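Long-range contacts in sefir domain protein (Bacillus cereus F65185, PDB 5Y8E), which probably takes part in signalling through SEFIR-SEFIR interactions, as a bacterial SEFIR domain of the STIR clan: residues Ser7-Ser11 and Asp66-Lys72; Glu29-Glu33 and Leu141-Glu145; Asp59-Cys65 and Lys99-Leu105. All blocks are in the same frame, centred on the assembly; numbering follows the deposited sequence.

Contact 1: Ser7-Ser11 and Asp66-Lys72; sequences SYSWS and DKDYCEK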
# COMPACT_ATOMS: atom_id res chain seq x y z
N SER A 7 -3.24 -1.00 1.90
CA SER A 7 -2.79 -1.38 3.23
C SER A 7 -2.34 -0.11 3.95
O SER A 7 -1.47 0.62 3.46
CB SER A 7 -1.63 -2.38 3.13
OG SER A 7 -1.14 -2.75 4.41
N TYR A 8 -2.94 0.16 5.11
CA TYR A 8 -2.61 1.37 5.85
C TYR A 8 -2.89 1.21 7.33
O TYR A 8 -3.57 0.27 7.74
CB TYR A 8 -3.36 2.59 5.28
CG TYR A 8 -4.86 2.62 5.54
CD1 TYR A 8 -5.70 1.72 4.90
CD2 TYR A 8 -5.43 3.56 6.38
CE1 TYR A 8 -7.06 1.74 5.11
CE2 TYR A 8 -6.80 3.60 6.60
CZ TYR A 8 -7.61 2.68 5.96
OH TYR A 8 -8.97 2.67 6.15
N SER A 9 -2.37 2.12 8.13
CA SER A 9 -2.63 2.10 9.56
C SER A 9 -3.61 3.23 9.89
O SER A 9 -3.59 4.27 9.23
CB SER A 9 -1.33 2.31 10.34
OG SER A 9 -1.59 2.36 11.73
N TRP A 10 -4.46 3.03 10.89
CA TRP A 10 -5.39 4.08 11.29
C TRP A 10 -4.71 5.07 12.24
O TRP A 10 -5.08 5.20 13.40
CB TRP A 10 -6.63 3.47 11.96
CG TRP A 10 -7.62 2.83 10.99
CD1 TRP A 10 -7.35 2.36 9.74
CD2 TRP A 10 -9.02 2.62 11.21
NE1 TRP A 10 -8.50 1.85 9.17
CE2 TRP A 10 -9.54 2.00 10.05
CE3 TRP A 10 -9.88 2.89 12.28
CZ2 TRP A 10 -10.89 1.65 9.94
CZ3 TRP A 10 -11.23 2.54 12.16
CH2 TRP A 10 -11.71 1.93 11.00
N SER A 11 -3.71 5.77 11.71
CA SER A 11 -2.84 6.63 12.51
C SER A 11 -3.57 7.79 13.18
O SER A 11 -3.22 8.19 14.30
CB SER A 11 -1.70 7.16 11.65
OG SER A 11 -1.08 6.11 10.94
N ASP A 66 3.23 6.04 6.13
CA ASP A 66 3.51 7.16 7.01
C ASP A 66 4.43 6.67 8.13
O ASP A 66 4.77 5.48 8.18
CB ASP A 66 2.22 7.82 7.53
CG ASP A 66 1.34 6.88 8.35
OD1 ASP A 66 1.52 5.64 8.30
OD2 ASP A 66 0.42 7.39 9.02
N LYS A 67 4.85 7.58 9.01
CA LYS A 67 5.79 7.22 10.07
C LYS A 67 5.22 6.10 10.95
O LYS A 67 5.92 5.16 11.31
CB LYS A 67 6.13 8.44 10.91
CG LYS A 67 6.99 8.13 12.13
CD LYS A 67 7.52 9.40 12.77
CE LYS A 67 8.97 9.64 12.37
NZ LYS A 67 9.48 10.98 12.79
N ASP A 68 3.93 6.22 11.26
CA ASP A 68 3.26 5.26 12.13
C ASP A 68 3.29 3.85 11.56
O ASP A 68 3.61 2.89 12.27
CB ASP A 68 1.81 5.69 12.37
CG ASP A 68 1.06 4.77 13.31
OD1 ASP A 68 1.42 4.72 14.50
OD2 ASP A 68 0.12 4.08 12.85
N TYR A 69 2.95 3.71 10.29
CA TYR A 69 2.90 2.40 9.66
C TYR A 69 4.27 1.75 9.72
O TYR A 69 4.42 0.59 10.09
CB TYR A 69 2.47 2.54 8.20
CG TYR A 69 2.18 1.24 7.49
CD1 TYR A 69 3.20 0.48 6.94
CD2 TYR A 69 0.87 0.77 7.35
CE1 TYR A 69 2.94 -0.71 6.28
CE2 TYR A 69 0.59 -0.42 6.70
CZ TYR A 69 1.63 -1.15 6.17
OH TYR A 69 1.38 -2.33 5.51
N CYS A 70 5.29 2.54 9.39
CA CYS A 70 6.67 2.06 9.31
C CYS A 70 7.20 1.62 10.68
O CYS A 70 7.84 0.58 10.82
CB CYS A 70 7.56 3.17 8.74
SG CYS A 70 9.30 2.74 8.44
N GLU A 71 6.93 2.44 11.69
CA GLU A 71 7.43 2.14 13.03
C GLU A 71 6.78 0.88 13.61
O GLU A 71 7.44 0.09 14.29
CB GLU A 71 7.27 3.36 13.96
CG GLU A 71 8.06 4.57 13.48
CD GLU A 71 8.33 5.59 14.57
OE1 GLU A 71 7.46 5.79 15.45
OE2 GLU A 71 9.43 6.20 14.55
N LYS A 72 5.50 0.69 13.31
CA LYS A 72 4.79 -0.50 13.78
C LYS A 72 5.20 -1.73 12.97
O LYS A 72 5.32 -2.84 13.51
CB LYS A 72 3.28 -0.28 13.68
CG LYS A 72 2.70 0.65 14.76
CD LYS A 72 1.38 1.27 14.29
CE LYS A 72 0.52 1.75 15.45
NZ LYS A 72 -0.30 0.64 16.02
O HOH W 1 -0.67 4.17 7.00
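Ser9 OG donates to Asp68 OD2 at 2.7 Å and meets that oxygen nearly along its C-O axis. Ser11 OG lies close to two carboxylate oxygens, Asp66 OD2 at 2.8 Å and Asp68 OD2 at 3.0 Å. It has one proton to share between them. Asp66 is the N-cap of helix 67-75; its OD1 accepts from Tyr69 N at 3.1 Å, the donor standing above the carboxylate plane. A water also gives a proton to Asp66 OD1 and accepts from Ser9 N, so it bridges loop and helix start. Deeper in, Ser7 OG and Tyr69 OH are hydrogen-bonded at 2.8 Å, and either may donate. Tyr69 OH is also hydrogen-bonded to Ile87 N. The Tyr69 ring turns its edge to the loop, with Ser9 N near the ring plane, 3.6 Å from CD2. CG of Tyr69 stands anti to the backbone N (chi1 -171°), which carries the ring alongside residues 7-9. The hydroxyls of Ser9 and Ser11, the two carboxylates and the water thus form one cluster at the helix start, with Ser7 and Tyr69 as a separate pair. Hydroxyl donors and the helix N-terminus would probably favour charged forms of both aspartates.

Contact 2: Glu29-Glu33 and Leu141-Glu145; sequences ESGVE and LIWEE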
# COMPACT_ATOMS: atom_id res chain seq x y z
N GLU A 29 -11.34 8.47 -10.97
CA GLU A 29 -10.50 9.09 -11.99
C GLU A 29 -9.58 8.14 -12.75
O GLU A 29 -9.12 8.45 -13.81
CB GLU A 29 -9.65 10.23 -11.41
CG GLU A 29 -10.45 11.30 -10.77
CD GLU A 29 -9.66 12.51 -10.38
OE1 GLU A 29 -8.51 12.63 -10.76
OE2 GLU A 29 -10.22 13.33 -9.67
N SER A 30 -9.30 7.01 -12.15
CA SER A 30 -8.28 6.09 -12.67
C SER A 30 -8.82 4.73 -13.12
O SER A 30 -8.06 3.88 -13.58
CB SER A 30 -7.15 5.92 -11.65
OG SER A 30 -6.55 7.18 -11.36
N GLY A 31 -10.13 4.53 -13.01
CA GLY A 31 -10.75 3.33 -13.55
C GLY A 31 -10.29 2.02 -12.93
O GLY A 31 -10.23 1.00 -13.61
N VAL A 32 -9.96 2.05 -11.65
CA VAL A 32 -9.60 0.81 -10.96
C VAL A 32 -10.63 0.46 -9.90
O VAL A 32 -11.44 1.30 -9.50
CB VAL A 32 -8.20 0.89 -10.31
CG1 VAL A 32 -7.12 1.19 -11.35
CG2 VAL A 32 -8.18 1.91 -9.19
N GLU A 33 -10.60 -0.79 -9.46
CA GLU A 33 -11.41 -1.23 -8.33
C GLU A 33 -10.55 -1.18 -7.09
O GLU A 33 -9.43 -1.70 -7.10
CB GLU A 33 -11.90 -2.66 -8.57
CG GLU A 33 -12.83 -2.80 -9.77
CD GLU A 33 -14.17 -2.14 -9.54
OE1 GLU A 33 -14.50 -1.82 -8.38
OE2 GLU A 33 -14.90 -1.93 -10.53
N LEU A 141 1.99 3.60 -12.15
CA LEU A 141 2.49 2.39 -11.49
C LEU A 141 1.40 1.33 -11.33
O LEU A 141 1.66 0.13 -11.46
CB LEU A 141 3.09 2.75 -10.13
CG LEU A 141 4.40 3.54 -10.18
CD1 LEU A 141 4.70 4.16 -8.83
CD2 LEU A 141 5.53 2.61 -10.61
N ILE A 142 0.19 1.78 -11.03
CA ILE A 142 -0.94 0.86 -10.87
C ILE A 142 -1.26 0.12 -12.17
O ILE A 142 -1.47 -1.10 -12.17
CB ILE A 142 -2.18 1.60 -10.32
CG1 ILE A 142 -2.03 1.82 -8.81
CG2 ILE A 142 -3.46 0.81 -10.62
CD1 ILE A 142 -3.03 2.81 -8.22
N TRP A 143 -1.25 0.84 -13.29
CA TRP A 143 -1.59 0.26 -14.59
C TRP A 143 -0.42 -0.45 -15.27
O TRP A 143 -0.60 -1.17 -16.25
CB TRP A 143 -2.18 1.34 -15.51
CG TRP A 143 -3.62 1.64 -15.19
CD1 TRP A 143 -4.10 2.55 -14.28
CD2 TRP A 143 -4.77 1.00 -15.75
NE1 TRP A 143 -5.47 2.52 -14.26
CE2 TRP A 143 -5.91 1.57 -15.16
CE3 TRP A 143 -4.94 -0.00 -16.71
CZ2 TRP A 143 -7.20 1.18 -15.49
CZ3 TRP A 143 -6.22 -0.40 -17.04
CH2 TRP A 143 -7.34 0.20 -16.44
N GLU A 144 0.78 -0.26 -14.74
CA GLU A 144 1.95 -0.94 -15.27
C GLU A 144 1.89 -2.43 -14.95
O GLU A 144 1.39 -2.83 -13.90
CB GLU A 144 3.21 -0.32 -14.66
CG GLU A 144 4.53 -0.83 -15.21
CD GLU A 144 5.71 -0.31 -14.41
OE1 GLU A 144 5.61 -0.23 -13.17
OE2 GLU A 144 6.74 0.02 -15.03
N GLU A 145 2.40 -3.26 -15.85
CA GLU A 145 2.47 -4.70 -15.61
C GLU A 145 3.90 -5.18 -15.77
O GLU A 145 4.27 -5.71 -16.82
CB GLU A 145 1.54 -5.45 -16.56
CG GLU A 145 0.06 -5.10 -16.37
CD GLU A 145 -0.86 -6.04 -17.13
OE1 GLU A 145 -0.82 -7.25 -16.86
OE2 GLU A 145 -1.62 -5.56 -17.99
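Trp143 turns the NE1-CZ2 edge of its indole to Ser30 and Gly31. Its NE1 donates to Ser30 O at 3.0 Å. The acceptor lies at the ring edge, in the plane of the indole, and the NE1 approaches in the carbonyl plane with a C=O...N angle of 159°. The bond is bent at the hydrogen, at 142°. It ties the indole to a backbone carbonyl at the end of helix 13-29. CG of Trp143 is anti to its own carbonyl carbon (chi1 -78°), which swings the indole away from that carbonyl and across to the loop. Farther along the same ring, CZ2 lies 3.6 Å from Gly31 O.

Gly31 is the first residue to leave the helical conformation after helix 13-29, and its phi is positive. The chain turns here and runs on into strand 33-35, which pairs in parallel with strand 3-7. On the other side, helix 131-143 is ending, and Trp143 is its last residue. The contact therefore joins the C-terminal ends of two helices in an alpha/beta fold.

Val32 supplies the apolar part through one methyl group. Its CG1 sits 3.6 Å from Trp143 NE1 and 3.8 Å from Ile142 CG2. The Val32 and Trp143 side chains pass antiparallel, whereas Ile142 comes in nearly perpendicular to Val32. CG2 of Ile142, the branch that touches Val32, is the one anti to the backbone N. Leu26 and Val4 pack on both Val32 and Ile142, so this side of the contact runs into the interior. Pro2 also touches Trp143. The hydroxyl of Ser30 is hydrogen-bonded to Tyr135 and Glu139 of helix 131-143, a second polar tie to the same helix.

Contact 3: Asp59-Cys65 and Lys99-Leu105; sequences DKVLVIC and KFIPISL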
# COMPACT_ATOMS: atom_id res chain seq x y z
N ASP A 59 -4.38 -7.09 -7.66
CA ASP A 59 -3.33 -6.98 -8.67
C ASP A 59 -2.19 -6.11 -8.12
O ASP A 59 -1.01 -6.40 -8.34
CB ASP A 59 -3.88 -6.36 -9.95
CG ASP A 59 -5.00 -7.18 -10.56
OD1 ASP A 59 -4.78 -8.38 -10.85
OD2 ASP A 59 -6.10 -6.63 -10.75
N LYS A 60 -2.56 -5.05 -7.42
CA LYS A 60 -1.58 -4.14 -6.84
C LYS A 60 -1.94 -3.88 -5.39
O LYS A 60 -3.12 -3.86 -5.03
CB LYS A 60 -1.54 -2.82 -7.62
CG LYS A 60 -1.04 -2.94 -9.07
CD LYS A 60 0.43 -3.33 -9.13
CE LYS A 60 1.04 -3.09 -10.52
NZ LYS A 60 0.38 -3.91 -11.55
N VAL A 61 -0.92 -3.68 -4.56
CA VAL A 61 -1.13 -3.38 -3.15
C VAL A 61 -0.44 -2.06 -2.83
O VAL A 61 0.79 -1.95 -2.90
CB VAL A 61 -0.55 -4.48 -2.23
CG1 VAL A 61 -0.69 -4.09 -0.77
CG2 VAL A 61 -1.25 -5.82 -2.49
N LEU A 62 -1.22 -1.03 -2.50
CA LEU A 62 -0.62 0.23 -2.08
C LEU A 62 -0.27 0.11 -0.61
O LEU A 62 -1.10 -0.28 0.21
CB LEU A 62 -1.59 1.39 -2.30
CG LEU A 62 -2.20 1.54 -3.68
CD1 LEU A 62 -2.92 2.89 -3.83
CD2 LEU A 62 -1.15 1.34 -4.79
N VAL A 63 0.97 0.45 -0.27
CA VAL A 63 1.39 0.39 1.13
C VAL A 63 1.58 1.82 1.58
O VAL A 63 2.51 2.50 1.14
CB VAL A 63 2.70 -0.41 1.32
CG1 VAL A 63 2.97 -0.61 2.81
CG2 VAL A 63 2.61 -1.77 0.64
N ILE A 64 0.66 2.30 2.41
CA ILE A 64 0.66 3.71 2.79
C ILE A 64 1.66 3.90 3.92
O ILE A 64 1.37 3.67 5.10
CB ILE A 64 -0.73 4.22 3.20
CG1 ILE A 64 -1.76 3.91 2.11
CG2 ILE A 64 -0.68 5.71 3.51
CD1 ILE A 64 -1.36 4.40 0.71
N CYS A 65 2.86 4.33 3.55
CA CYS A 65 3.94 4.39 4.51
C CYS A 65 4.08 5.76 5.14
O CYS A 65 4.93 6.56 4.74
CB CYS A 65 5.24 3.99 3.82
SG CYS A 65 5.31 2.26 3.33
N LYS A 99 3.85 -6.77 -6.83
CA LYS A 99 2.51 -6.35 -6.40
C LYS A 99 2.53 -5.06 -5.60
O LYS A 99 1.56 -4.29 -5.65
CB LYS A 99 1.83 -7.42 -5.55
CG LYS A 99 1.12 -8.50 -6.34
CD LYS A 99 -0.04 -9.08 -5.53
CE LYS A 99 -0.55 -10.34 -6.17
NZ LYS A 99 -1.74 -10.88 -5.48
N PHE A 100 3.61 -4.81 -4.86
CA PHE A 100 3.60 -3.70 -3.91
C PHE A 100 3.98 -2.36 -4.53
O PHE A 100 4.96 -2.27 -5.28
CB PHE A 100 4.53 -4.00 -2.72
CG PHE A 100 4.12 -5.21 -1.93
CD1 PHE A 100 3.03 -5.16 -1.07
CD2 PHE A 100 4.84 -6.40 -2.04
CE1 PHE A 100 2.64 -6.27 -0.34
CE2 PHE A 100 4.46 -7.52 -1.32
CZ PHE A 100 3.37 -7.46 -0.46
N ILE A 101 3.19 -1.33 -4.21
CA ILE A 101 3.53 0.05 -4.53
C ILE A 101 3.56 0.85 -3.23
O ILE A 101 2.52 1.33 -2.75
CB ILE A 101 2.53 0.69 -5.50
CG1 ILE A 101 2.41 -0.13 -6.78
CG2 ILE A 101 2.92 2.15 -5.82
CD1 ILE A 101 1.29 0.35 -7.71
N PRO A 102 4.75 0.96 -2.63
CA PRO A 102 4.86 1.72 -1.38
C PRO A 102 4.76 3.21 -1.68
O PRO A 102 5.40 3.68 -2.62
CB PRO A 102 6.26 1.37 -0.88
CG PRO A 102 6.62 0.08 -1.60
CD PRO A 102 5.99 0.25 -2.95
N ILE A 103 3.96 3.93 -0.90
CA ILE A 103 3.88 5.38 -1.01
C ILE A 103 4.38 5.97 0.30
O ILE A 103 3.78 5.77 1.36
CB ILE A 103 2.43 5.85 -1.24
CG1 ILE A 103 1.81 5.14 -2.46
CG2 ILE A 103 2.38 7.37 -1.43
CD1 ILE A 103 0.30 5.43 -2.63
N SER A 104 5.50 6.69 0.24
CA SER A 104 6.08 7.30 1.44
C SER A 104 5.49 8.68 1.69
O SER A 104 5.58 9.57 0.84
CB SER A 104 7.61 7.39 1.33
OG SER A 104 8.18 7.83 2.55
N LEU A 105 4.89 8.85 2.86
CA LEU A 105 4.32 10.13 3.24
C LEU A 105 5.32 10.82 4.14
O LEU A 105 5.31 10.63 5.36
CB LEU A 105 2.99 9.94 3.98
CG LEU A 105 1.93 9.16 3.20
CD1 LEU A 105 0.59 9.21 3.93
CD2 LEU A 105 1.79 9.70 1.79
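Val61 gives and takes the first two backbone hydrogen bonds of this strand pair: its N donates to Lys99 O at 2.8 Å, and its O accepts from Ile101 N. The pattern continues with Val63 N to Ile101 O, Ile103 N to Val63 O, Cys65 N to Ile103 O and Leu105 N to Cys65 O. Odd-numbered residues carry all six bonds. Val63 N to Ile101 O is the longest, at 3.1 Å. Weaker CA-H...O contacts fill in between, among them Leu62 CA to Ile101 O at 3.4 Å. Pro102 has no N-H to give, but its CA makes such a contact with Val63 O.

The two strands run parallel, at 22° to each other, next to one another in the central sheet. Strand 60-65 is paired on its other edge with strand 3-7. Helix 67-75 lies in the connection between the present two strands, as expected for an alpha/beta domain of the STIR clan.

Apolar packing falls on two faces. On one, Leu62 and Ile101 lie side by side, with Leu62 CD2 3.8 Å from Ile101 CB. Ile64 and Ile103 pair likewise through their CD1 atoms, 3.9 Å apart. Ile64 CG2 meets Leu105 CD1 at 3.7 Å. Leu138 of helix 131-143 covers Leu62 and Ile103. On the other face the Phe100 ring is met obliquely by Val61 CB and Val63 CG2, Phe100 CD1 being 3.8 Å from each. Phe100 CG is anti to its carbonyl carbon (chi1 -62°), which brings the ring to these two valines. The ring also stacks with Tyr92.

At the start of the pair, the Lys99 chain runs past Asp59 O and its NZ is hydrogen-bonded to Ile55 O and Ala58 O.

In the fold
Contact 3 is the core of the three, its centre about 3 Å from the centre of the chain, and mostly apolar in its side chains. Contacts 1 and 2 lie on opposite sides of that centre, with their own centres 23 Å apart, and both reach partly to the surface. Contact 1 is polar, at the start of a helix. Contact 2 mixes one indole bond with methyl packing, where two helices end. Both touch contact 3. Strand 60-65 leads directly into the helix of contact 1 and bonds to Ser7. At its other end, Lys60 NZ is hydrogen-bonded to Glu144 O of contact 2, and Ile101 packs on Leu141.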